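Local coordinates for ethylbenzene dehydrogenase alpha-subunit (Aromatoleum aromaticum, PDB 2IVF), which is the large catalytic subunit of a molybdenum enzyme of the molybdopterin oxidoreductase family and carries a molybdenum atom, two pterin guanine dinucleotides and an iron/sulfur cluster, at residues 232-243 with 791-799; 481-490 with 772-782. All coordinates share one frame; numbering follows the deposited sequence.

Interaction 1 of 2, residues 232-243 with 791-799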
loop_
_atom_site.group_PDB
_atom_site.type_symbol
_atom_site.label_atom_id
_atom_site.label_comp_id
_atom_site.label_asym_id
_atom_site.label_seq_id
_atom_site.Cartn_x
_atom_site.Cartn_y
_atom_site.Cartn_z
ATOM N N PHE A 232 0.191 -31.714 -4.859
ATOM C CA PHE A 232 -0.251 -31.778 -6.239
ATOM C C PHE A 232 0.889 -31.948 -7.260
ATOM O O PHE A 232 0.635 -32.211 -8.454
ATOM C CB PHE A 232 -1.015 -30.516 -6.569
ATOM C CG PHE A 232 -2.133 -30.198 -5.603
ATOM C CD1 PHE A 232 -3.244 -31.023 -5.509
ATOM C CD2 PHE A 232 -2.087 -29.047 -4.818
ATOM C CE1 PHE A 232 -4.285 -30.706 -4.660
ATOM C CE2 PHE A 232 -3.141 -28.724 -3.962
ATOM C CZ PHE A 232 -4.226 -29.569 -3.893
ATOM N N GLY A 233 2.124 -31.760 -6.816
ATOM C CA GLY A 233 3.279 -31.862 -7.720
ATOM C C GLY A 233 3.439 -30.564 -8.484
ATOM O O GLY A 233 4.267 -30.489 -9.351
ATOM N N LYS A 234 2.657 -29.521 -8.158
ATOM C CA LYS A 234 2.845 -28.221 -8.809
ATOM C C LYS A 234 2.206 -27.117 -8.019
ATOM O O LYS A 234 1.373 -27.367 -7.155
ATOM C CB LYS A 234 2.297 -28.219 -10.251
ATOM C CG LYS A 234 0.762 -28.195 -10.360
ATOM C CD LYS A 234 0.158 -29.537 -10.108
ATOM C CE LYS A 234 -1.335 -29.579 -10.487
ATOM N NZ LYS A 234 -1.589 -29.392 -11.966
ATOM N N MET A 235 2.597 -25.883 -8.313
ATOM C CA MET A 235 2.088 -24.757 -7.569
ATOM C C MET A 235 1.615 -23.629 -8.442
ATOM O O MET A 235 1.032 -22.706 -7.942
ATOM C CB MET A 235 3.104 -24.243 -6.539
ATOM C CG MET A 235 4.315 -23.585 -7.090
ATOM S SD MET A 235 5.481 -23.043 -5.777
ATOM C CE MET A 235 6.420 -24.545 -5.570
ATOM N N HIS A 236 1.873 -23.706 -9.737
ATOM C CA HIS A 236 1.569 -22.612 -10.614
ATOM C C HIS A 236 0.117 -22.685 -11.066
ATOM O O HIS A 236 -0.171 -22.895 -12.238
ATOM C CB HIS A 236 2.541 -22.577 -11.762
ATOM C CG HIS A 236 3.817 -21.913 -11.398
ATOM N ND1 HIS A 236 3.851 -20.655 -10.840
ATOM C CD2 HIS A 236 5.099 -22.338 -11.465
ATOM C CE1 HIS A 236 5.107 -20.329 -10.583
ATOM N NE2 HIS A 236 5.885 -21.329 -10.958
ATOM N N MET A 237 -0.780 -22.517 -10.105
ATOM C CA MET A 237 -2.225 -22.607 -10.332
ATOM C C MET A 237 -2.761 -21.310 -9.812
ATOM O O MET A 237 -2.208 -20.766 -8.867
ATOM C CB MET A 237 -2.827 -23.752 -9.559
ATOM C CG MET A 237 -2.159 -25.105 -9.866
ATOM S SD MET A 237 -2.889 -26.368 -8.819
ATOM C CE MET A 237 -2.045 -26.029 -7.276
ATOM N N GLY A 238 -3.834 -20.806 -10.417
ATOM C CA GLY A 238 -4.459 -19.635 -9.889
ATOM C C GLY A 238 -5.900 -19.424 -10.290
ATOM O O GLY A 238 -6.459 -20.152 -11.097
ATOM N N TYR A 239 -6.490 -18.371 -9.726
ATOM C CA TYR A 239 -7.769 -17.932 -10.173
ATOM C C TYR A 239 -7.707 -16.443 -10.376
ATOM O O TYR A 239 -6.766 -15.774 -9.923
ATOM C CB TYR A 239 -8.850 -18.322 -9.161
ATOM C CG TYR A 239 -8.665 -17.822 -7.729
ATOM C CD1 TYR A 239 -8.094 -18.602 -6.770
ATOM C CD2 TYR A 239 -9.165 -16.600 -7.332
ATOM C CE1 TYR A 239 -7.994 -18.190 -5.474
ATOM C CE2 TYR A 239 -9.072 -16.164 -6.042
ATOM C CZ TYR A 239 -8.482 -16.947 -5.100
ATOM O OH TYR A 239 -8.381 -16.503 -3.772
ATOM N N SER A 240 -8.704 -15.930 -11.097
ATOM C CA SER A 240 -8.866 -14.509 -11.256
ATOM C C SER A 240 -9.799 -14.033 -10.132
ATOM O O SER A 240 -10.634 -14.795 -9.663
ATOM C CB SER A 240 -9.446 -14.154 -12.617
ATOM O OG SER A 240 -10.707 -14.796 -12.905
ATOM N N ALA A 241 -9.679 -12.766 -9.754
ATOM C CA ALA A 241 -10.331 -12.282 -8.519
ATOM C C ALA A 241 -11.843 -12.440 -8.555
ATOM O O ALA A 241 -12.464 -12.593 -7.478
ATOM C CB ALA A 241 -9.940 -10.853 -8.217
ATOM N N ASP A 242 -12.424 -12.378 -9.760
ATOM C CA ASP A 242 -13.885 -12.491 -9.920
ATOM C C ASP A 242 -14.367 -13.927 -9.663
ATOM O O ASP A 242 -15.555 -14.130 -9.465
ATOM C CB ASP A 242 -14.390 -11.946 -11.267
ATOM C CG ASP A 242 -13.745 -12.625 -12.492
ATOM O OD1 ASP A 242 -12.812 -13.435 -12.286
ATOM O OD2 ASP A 242 -14.115 -12.290 -13.653
ATOM N N ASN A 243 -13.426 -14.885 -9.571
ATOM C CA ASN A 243 -13.734 -16.274 -9.166
ATOM C C ASN A 243 -14.369 -16.308 -7.768
ATOM O O ASN A 243 -15.228 -17.159 -7.489
ATOM C CB ASN A 243 -12.479 -17.127 -9.149
ATOM C CG ASN A 243 -12.758 -18.616 -8.918
ATOM O OD1 ASN A 243 -13.589 -19.210 -9.597
ATOM N ND2 ASN A 243 -12.040 -19.218 -7.975
ATOM N N PRO A 791 -14.545 -16.526 -15.072
ATOM C CA PRO A 791 -13.434 -16.479 -14.168
ATOM C C PRO A 791 -12.458 -17.656 -14.331
ATOM O O PRO A 791 -12.841 -18.783 -14.685
ATOM C CB PRO A 791 -14.088 -16.471 -12.781
ATOM C CG PRO A 791 -15.434 -15.919 -12.986
ATOM C CD PRO A 791 -15.833 -16.437 -14.347
ATOM N N ILE A 792 -11.193 -17.300 -14.226
ATOM C CA ILE A 792 -10.096 -18.241 -14.280
ATOM C C ILE A 792 -10.150 -19.013 -12.991
ATOM O O ILE A 792 -10.265 -18.410 -11.981
ATOM C CB ILE A 792 -8.757 -17.513 -14.417
ATOM C CG1 ILE A 792 -8.644 -16.884 -15.818
ATOM C CG2 ILE A 792 -7.554 -18.501 -14.177
ATOM C CD1 ILE A 792 -7.468 -15.957 -16.013
ATOM N N TYR A 793 -10.088 -20.342 -13.053
ATOM C CA TYR A 793 -9.910 -21.169 -11.844
ATOM C C TYR A 793 -9.103 -22.393 -12.278
ATOM O O TYR A 793 -9.135 -22.786 -13.446
ATOM C CB TYR A 793 -11.255 -21.605 -11.208
ATOM C CG TYR A 793 -12.064 -22.535 -12.058
ATOM C CD1 TYR A 793 -12.978 -22.036 -12.978
ATOM C CD2 TYR A 793 -11.955 -23.913 -11.941
ATOM C CE1 TYR A 793 -13.745 -22.881 -13.743
ATOM C CE2 TYR A 793 -12.673 -24.757 -12.737
ATOM C CZ TYR A 793 -13.582 -24.244 -13.616
ATOM O OH TYR A 793 -14.308 -25.068 -14.386
ATOM N N PRO A 794 -8.350 -22.969 -11.347
ATOM C CA PRO A 794 -7.464 -24.080 -11.726
ATOM C C PRO A 794 -8.016 -25.460 -11.494
ATOM O O PRO A 794 -9.042 -25.631 -10.846
ATOM C CB PRO A 794 -6.270 -23.867 -10.789
ATOM C CG PRO A 794 -6.938 -23.501 -9.508
ATOM C CD PRO A 794 -8.184 -22.632 -9.922
ATOM N N MET A 795 -7.302 -26.438 -12.045
ATOM C CA MET A 795 -7.432 -27.856 -11.738
ATOM C C MET A 795 -8.602 -28.550 -12.390
ATOM O O MET A 795 -8.853 -29.739 -12.112
ATOM C CB MET A 795 -7.408 -28.103 -10.235
ATOM C CG MET A 795 -6.200 -27.473 -9.545
ATOM S SD MET A 795 -6.126 -27.878 -7.802
ATOM C CE MET A 795 -5.650 -29.596 -7.891
ATOM N N ARG A 796 -9.288 -27.847 -13.302
ATOM C CA ARG A 796 -10.423 -28.425 -14.013
ATOM C C ARG A 796 -10.068 -29.743 -14.716
ATOM O O ARG A 796 -10.875 -30.623 -14.779
ATOM C CB ARG A 796 -10.951 -27.455 -15.048
ATOM C CG ARG A 796 -12.364 -27.777 -15.493
ATOM C CD ARG A 796 -12.826 -26.936 -16.673
ATOM N NE ARG A 796 -11.989 -27.154 -17.840
ATOM C CZ ARG A 796 -12.079 -28.180 -18.677
ATOM N NH1 ARG A 796 -12.985 -29.147 -18.521
ATOM N NH2 ARG A 796 -11.261 -28.215 -19.713
ATOM N N TRP A 797 -8.882 -29.837 -15.306
ATOM C CA TRP A 797 -8.498 -31.072 -16.026
ATOM C C TRP A 797 -8.432 -32.277 -15.085
ATOM O O TRP A 797 -8.760 -33.428 -15.459
ATOM C CB TRP A 797 -7.152 -30.887 -16.724
ATOM C CG TRP A 797 -7.133 -29.820 -17.750
ATOM C CD1 TRP A 797 -8.205 -29.310 -18.425
ATOM C CD2 TRP A 797 -5.980 -29.173 -18.284
ATOM N NE1 TRP A 797 -7.799 -28.337 -19.299
ATOM C CE2 TRP A 797 -6.439 -28.228 -19.245
ATOM C CE3 TRP A 797 -4.604 -29.302 -18.062
ATOM C CZ2 TRP A 797 -5.572 -27.427 -19.981
ATOM C CZ3 TRP A 797 -3.737 -28.483 -18.785
ATOM C CH2 TRP A 797 -4.231 -27.534 -19.705
ATOM N N HIS A 798 -7.959 -32.038 -13.874
ATOM C CA HIS A 798 -7.940 -33.095 -12.883
ATOM C C HIS A 798 -9.346 -33.562 -12.549
ATOM O O HIS A 798 -9.605 -34.768 -12.506
ATOM C CB HIS A 798 -7.162 -32.691 -11.632
ATOM C CG HIS A 798 -5.763 -32.239 -11.937
ATOM N ND1 HIS A 798 -4.845 -33.055 -12.551
ATOM C CD2 HIS A 798 -5.148 -31.047 -11.750
ATOM C CE1 HIS A 798 -3.708 -32.392 -12.710
ATOM N NE2 HIS A 798 -3.868 -31.167 -12.231
ATOM N N PHE A 799 -10.254 -32.631 -12.344
ATOM C CA PHE A 799 -11.616 -33.000 -11.965
ATOM C C PHE A 799 -12.504 -33.457 -13.120
ATOM O O PHE A 799 -13.052 -34.588 -13.079
ATOM C CB PHE A 799 -12.279 -31.865 -11.174
ATOM C CG PHE A 799 -13.681 -32.156 -10.825
ATOM C CD1 PHE A 799 -13.975 -33.155 -9.914
ATOM C CD2 PHE A 799 -14.723 -31.449 -11.431
ATOM C CE1 PHE A 799 -15.296 -33.468 -9.597
ATOM C CE2 PHE A 799 -16.047 -31.740 -11.126
ATOM C CZ PHE A 799 -16.340 -32.763 -10.217
#

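Interaction 2 of 2, residues 481-490 with 772-782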
loop_
_atom_site.group_PDB
_atom_site.type_symbol
_atom_site.label_atom_id
_atom_site.label_comp_id
_atom_site.label_asym_id
_atom_site.label_seq_id
_atom_site.Cartn_x
_atom_site.Cartn_y
_atom_site.Cartn_z
ATOM N N TRP A 481 -1.194 -17.965 -8.700
ATOM C CA TRP A 481 0.200 -18.218 -9.012
ATOM C C TRP A 481 0.356 -18.858 -10.385
ATOM O O TRP A 481 1.341 -19.496 -10.656
ATOM C CB TRP A 481 0.724 -19.125 -7.910
ATOM C CG TRP A 481 2.159 -19.036 -7.627
ATOM C CD1 TRP A 481 3.016 -20.078 -7.436
ATOM C CD2 TRP A 481 2.929 -17.850 -7.459
ATOM N NE1 TRP A 481 4.278 -19.612 -7.171
ATOM C CE2 TRP A 481 4.246 -18.244 -7.181
ATOM C CE3 TRP A 481 2.636 -16.494 -7.513
ATOM C CZ2 TRP A 481 5.249 -17.343 -6.982
ATOM C CZ3 TRP A 481 3.645 -15.593 -7.294
ATOM C CH2 TRP A 481 4.931 -16.017 -7.033
ATOM N N ALA A 482 -0.668 -18.757 -11.217
ATOM C CA ALA A 482 -0.588 -19.125 -12.624
ATOM C C ALA A 482 -0.305 -17.843 -13.408
ATOM O O ALA A 482 -1.001 -16.854 -13.257
ATOM C CB ALA A 482 -1.884 -19.750 -13.076
ATOM N N TYR A 483 0.726 -17.849 -14.239
ATOM C CA TYR A 483 0.978 -16.687 -15.080
ATOM C C TYR A 483 1.867 -17.042 -16.252
ATOM O O TYR A 483 2.556 -18.053 -16.195
ATOM C CB TYR A 483 1.643 -15.579 -14.267
ATOM C CG TYR A 483 2.829 -15.992 -13.406
ATOM C CD1 TYR A 483 4.136 -16.021 -13.912
ATOM C CD2 TYR A 483 2.640 -16.302 -12.052
ATOM C CE1 TYR A 483 5.231 -16.393 -13.078
ATOM C CE2 TYR A 483 3.703 -16.662 -11.220
ATOM C CZ TYR A 483 4.992 -16.722 -11.729
ATOM O OH TYR A 483 5.974 -17.075 -10.829
ATOM N N SER A 484 1.835 -16.219 -17.293
ATOM C CA SER A 484 2.738 -16.391 -18.407
ATOM C C SER A 484 3.885 -15.469 -18.176
ATOM O O SER A 484 3.688 -14.261 -18.091
ATOM C CB SER A 484 2.107 -15.947 -19.701
ATOM O OG SER A 484 3.029 -16.159 -20.753
ATOM N N ASP A 485 5.079 -16.009 -18.159
ATOM C CA ASP A 485 6.259 -15.196 -18.122
ATOM C C ASP A 485 7.058 -15.404 -19.413
ATOM O O ASP A 485 8.219 -15.064 -19.477
ATOM C CB ASP A 485 7.064 -15.514 -16.862
ATOM C CG ASP A 485 7.615 -16.924 -16.846
ATOM O OD1 ASP A 485 7.336 -17.716 -17.783
ATOM O OD2 ASP A 485 8.330 -17.228 -15.861
ATOM N N ASP A 486 6.389 -15.890 -20.461
ATOM C CA ASP A 486 7.039 -16.163 -21.745
ATOM C C ASP A 486 7.776 -14.933 -22.282
ATOM O O ASP A 486 8.900 -15.034 -22.824
ATOM C CB ASP A 486 6.013 -16.656 -22.779
ATOM C CG ASP A 486 5.398 -17.998 -22.402
ATOM O OD1 ASP A 486 5.083 -18.174 -21.214
ATOM O OD2 ASP A 486 5.211 -18.864 -23.267
ATOM N N ASN A 487 7.149 -13.773 -22.105
ATOM C CA ASN A 487 7.708 -12.519 -22.641
ATOM C C ASN A 487 9.097 -12.244 -22.074
ATOM O O ASN A 487 9.975 -11.800 -22.790
ATOM C CB ASN A 487 6.771 -11.317 -22.430
ATOM C CG ASN A 487 6.399 -11.093 -20.985
ATOM O OD1 ASN A 487 5.992 -12.016 -20.295
ATOM N ND2 ASN A 487 6.567 -9.868 -20.506
ATOM N N MET A 488 9.291 -12.583 -20.803
ATOM C CA MET A 488 10.578 -12.423 -20.152
ATOM C C MET A 488 11.523 -13.565 -20.449
ATOM O O MET A 488 12.707 -13.325 -20.795
ATOM C CB MET A 488 10.376 -12.292 -18.656
ATOM C CG MET A 488 9.802 -10.990 -18.301
ATOM S SD MET A 488 9.514 -10.894 -16.546
ATOM C CE MET A 488 7.830 -11.485 -16.403
ATOM N N VAL A 489 11.060 -14.813 -20.355
ATOM C CA VAL A 489 12.045 -15.903 -20.503
ATOM C C VAL A 489 12.508 -16.094 -21.932
ATOM O O VAL A 489 13.661 -16.393 -22.129
ATOM C CB VAL A 489 11.638 -17.238 -19.841
ATOM C CG1 VAL A 489 11.088 -16.988 -18.419
ATOM C CG2 VAL A 489 10.642 -17.951 -20.685
ATOM N N TYR A 490 11.668 -15.914 -22.945
ATOM C CA TYR A 490 12.174 -15.983 -24.340
ATOM C C TYR A 490 13.085 -14.802 -24.681
ATOM O O TYR A 490 14.124 -14.960 -25.366
ATOM C CB TYR A 490 11.044 -16.067 -25.367
ATOM C CG TYR A 490 10.335 -17.390 -25.399
ATOM C CD1 TYR A 490 10.791 -18.421 -26.206
ATOM C CD2 TYR A 490 9.199 -17.607 -24.646
ATOM C CE1 TYR A 490 10.131 -19.643 -26.237
ATOM C CE2 TYR A 490 8.557 -18.810 -24.650
ATOM C CZ TYR A 490 9.001 -19.814 -25.447
ATOM O OH TYR A 490 8.364 -21.032 -25.469
ATOM N N SER A 772 -4.119 -17.000 -22.738
ATOM C CA SER A 772 -3.581 -18.290 -22.298
ATOM C C SER A 772 -2.452 -18.057 -21.303
ATOM O O SER A 772 -2.022 -16.918 -21.107
ATOM C CB SER A 772 -3.051 -19.101 -23.467
ATOM O OG SER A 772 -1.763 -18.707 -23.801
ATOM N N MET A 773 -1.997 -19.148 -20.675
ATOM C CA MET A 773 -0.900 -19.103 -19.746
ATOM C C MET A 773 0.464 -19.279 -20.448
ATOM O O MET A 773 1.485 -19.459 -19.765
ATOM C CB MET A 773 -1.068 -20.223 -18.676
ATOM C CG MET A 773 -2.237 -20.085 -17.712
ATOM S SD MET A 773 -2.209 -18.577 -16.811
ATOM C CE MET A 773 -3.872 -18.577 -16.156
ATOM N N GLY A 774 0.486 -19.222 -21.770
ATOM C CA GLY A 774 1.726 -19.323 -22.533
ATOM C C GLY A 774 2.203 -20.753 -22.577
ATOM O O GLY A 774 1.401 -21.665 -22.539
ATOM N N THR A 775 3.522 -20.953 -22.617
ATOM C CA THR A 775 4.108 -22.270 -22.908
ATOM C C THR A 775 4.901 -22.828 -21.716
ATOM O O THR A 775 5.471 -23.916 -21.816
ATOM C CB THR A 775 5.052 -22.183 -24.126
ATOM O OG1 THR A 775 6.071 -21.216 -23.871
ATOM C CG2 THR A 775 4.308 -21.805 -25.381
ATOM N N GLY A 776 4.942 -22.093 -20.607
ATOM C CA GLY A 776 5.779 -22.467 -19.455
ATOM C C GLY A 776 4.976 -23.323 -18.513
ATOM O O GLY A 776 3.924 -23.849 -18.877
ATOM N N VAL A 777 5.458 -23.439 -17.282
ATOM C CA VAL A 777 4.899 -24.387 -16.327
ATOM C C VAL A 777 3.433 -24.118 -16.086
ATOM O O VAL A 777 2.651 -25.044 -16.034
ATOM C CB VAL A 777 5.674 -24.368 -14.973
ATOM C CG1 VAL A 777 5.043 -25.350 -13.994
ATOM C CG2 VAL A 777 7.140 -24.716 -15.198
ATOM N N SER A 778 3.056 -22.850 -15.967
ATOM C CA SER A 778 1.663 -22.500 -15.681
ATOM C C SER A 778 0.660 -23.102 -16.651
ATOM O O SER A 778 -0.470 -23.379 -16.290
ATOM C CB SER A 778 1.486 -20.989 -15.684
ATOM O OG SER A 778 2.077 -20.374 -14.579
ATOM N N ARG A 779 1.039 -23.215 -17.911
ATOM C CA ARG A 779 0.147 -23.727 -18.903
ATOM C C ARG A 779 -0.373 -25.095 -18.482
ATOM O O ARG A 779 -1.540 -25.399 -18.717
ATOM C CB ARG A 779 0.831 -23.839 -20.255
ATOM C CG ARG A 779 -0.060 -24.433 -21.281
ATOM C CD ARG A 779 0.644 -24.776 -22.537
ATOM N NE ARG A 779 -0.297 -25.128 -23.613
ATOM C CZ ARG A 779 -1.122 -24.266 -24.232
ATOM N NH1 ARG A 779 -1.174 -22.959 -23.892
ATOM N NH2 ARG A 779 -1.917 -24.714 -25.213
ATOM N N TYR A 780 0.490 -25.900 -17.841
ATOM C CA TYR A 780 0.134 -27.256 -17.469
ATOM C C TYR A 780 -0.255 -27.323 -16.010
ATOM O O TYR A 780 -1.230 -27.990 -15.702
ATOM C CB TYR A 780 1.282 -28.223 -17.742
ATOM C CG TYR A 780 1.772 -28.103 -19.143
ATOM C CD1 TYR A 780 1.086 -28.701 -20.182
ATOM C CD2 TYR A 780 2.892 -27.335 -19.442
ATOM C CE1 TYR A 780 1.523 -28.570 -21.483
ATOM C CE2 TYR A 780 3.336 -27.189 -20.753
ATOM C CZ TYR A 780 2.645 -27.806 -21.763
ATOM O OH TYR A 780 3.072 -27.630 -23.075
ATOM N N ALA A 781 0.444 -26.580 -15.142
ATOM C CA ALA A 781 0.204 -26.646 -13.710
ATOM C C ALA A 781 -1.234 -26.198 -13.412
ATOM O O ALA A 781 -1.937 -26.792 -12.594
ATOM C CB ALA A 781 1.197 -25.770 -12.922
ATOM N N HIS A 782 -1.611 -25.084 -14.042
ATOM C CA HIS A 782 -2.874 -24.433 -13.788
ATOM C C HIS A 782 -4.034 -25.407 -14.063
ATOM O O HIS A 782 -5.130 -25.306 -13.455
ATOM C CB HIS A 782 -2.946 -23.146 -14.617
ATOM C CG HIS A 782 -4.274 -22.476 -14.563
ATOM N ND1 HIS A 782 -4.752 -21.839 -13.433
ATOM C CD2 HIS A 782 -5.252 -22.399 -15.493
ATOM C CE1 HIS A 782 -5.962 -21.374 -13.695
ATOM N NE2 HIS A 782 -6.302 -21.730 -14.926
HETATM O O HOH W 1 4.419 -20.057 -16.548
HETATM O O HOH W 2 3.867 -19.643 -19.452
#

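Interaction 1 of 2, residues 232-243 with 791-799
Met795 reaches across to Phe232 and Met237, and the Met795 and Phe232 side chains cross at about a right angle. Its methyl CE lies over one face of the Phe232 ring, 4.0 Å from the centroid, in a CH-pi contact. Its SD stands farther above the same ring, 4.7 Å from the centroid, so the pair is also a Met-aromatic contact. The bend at the end of the Met795 chain (chi3 72°) turns the methyl toward the ring. On the Met237 side the two thioethers meet, with Met237 SD 3.6 Å from Met795 CG. Met237 CB rests against the ring of Pro794.

Lys234 and His798 approach from opposite directions. Lys234 NZ donates to His798 NE2 at 2.9 Å, almost in the plane of the imidazole. The ammonium also bonds to the carbonyl of Ala781 and forms a salt bridge with Glu527, while His798 ND1 bonds to the carbonyl of Lys803. Both ring nitrogens are therefore bonded.

At the far end, Ser240 and Ile792 are joined twice. Ser240 N donates to Ile792 O at 3.1 Å, from above the carbonyl plane. Ile792 N donates to Ser240 OG at 2.9 Å. That hydroxyl gives its own proton to Asp242 OD1, 2.6 Å away. Asp242 OD1 also lies 3.3 Å from Pro791 CB.

The contact is buried. It joins the end of helix 226-232 and the loop after it to the start of helix 796-800 and the segment before it. Tyr239 packs on strand 440-444, and Ala241 and Asp242 touch Phe267 of helix 265-274.

Interaction 2 of 2, residues 481-490 with 772-782
Asp486 and Thr775 make the main polar link. Asp486 OD2 takes two bonds from the one threonine. Thr775 N donates at 2.8 Å to the syn lone pair of Asp486 OD2, and Thr775 OG1 donates to the same oxygen at 2.6 Å from above the carboxylate plane. The threonine hydroxyl lies between its backbone N and carbonyl carbon (chi1 58°), which brings both donors to one oxygen. Tyr490 OH lies 2.8 Å from Thr775 OG1, which sits at the edge of the tyrosine ring and in its plane.

Gly774 passes close to Ser484 and Asp486. Gly774 CA lies 3.6 Å from Asp486 OD2, and its positive phi (76°) suits a glycine.

Nearer the start of helix 777-781, Ser778 OG donates to Tyr483 O at 2.9 Å. Water 1 donates to the same carbonyl and accepts from Ser778 N. Ala482 CB packs on two residues, 3.8 Å from Met773 CE and 3.6 Å from His782 ND1. Met773 CE also lies over the centre of one His782 ring face.

A second shell sets these groups. Ser484 OG donates to Asp486 OD1 from above the carboxylate plane, so each carboxylate oxygen is gripped. Ser772 OG accepts from Gly774 N at 3.1 Å in an ST turn, and Arg779 NH1 bonds to Gly774 O. Both hold the turn that presents Thr775.

The contact joins the loop before helix 486-493 and that helix's first turn to helix 777-781 and the loop before it. Asp486 and Tyr490 touch Ile746 of helix 736-749. Val777 and Tyr780 lean on helix 526-540.

In the fold
Interactions 1 and 2 lie with their centres about 13 Å apart, on the same side of the chain's centre. Along the chain the order is 232-243, 481-490, 772-782, 791-799, so interaction 2 is nested within the loop that interaction 1 closes. Helices 777-781 and 796-800 follow one another and serve one contact each. The two contacts also touch directly: His236 ND1 probably bonds to Trp481 O, at 2.8 Å. Together they tie two segments of the molybdopterin oxidoreductase region to a much later part of the chain. The nearest atom of the Trp481 side chain is about 6 Å from the molybdenum atom, so this buried network reaches the surroundings of the metal.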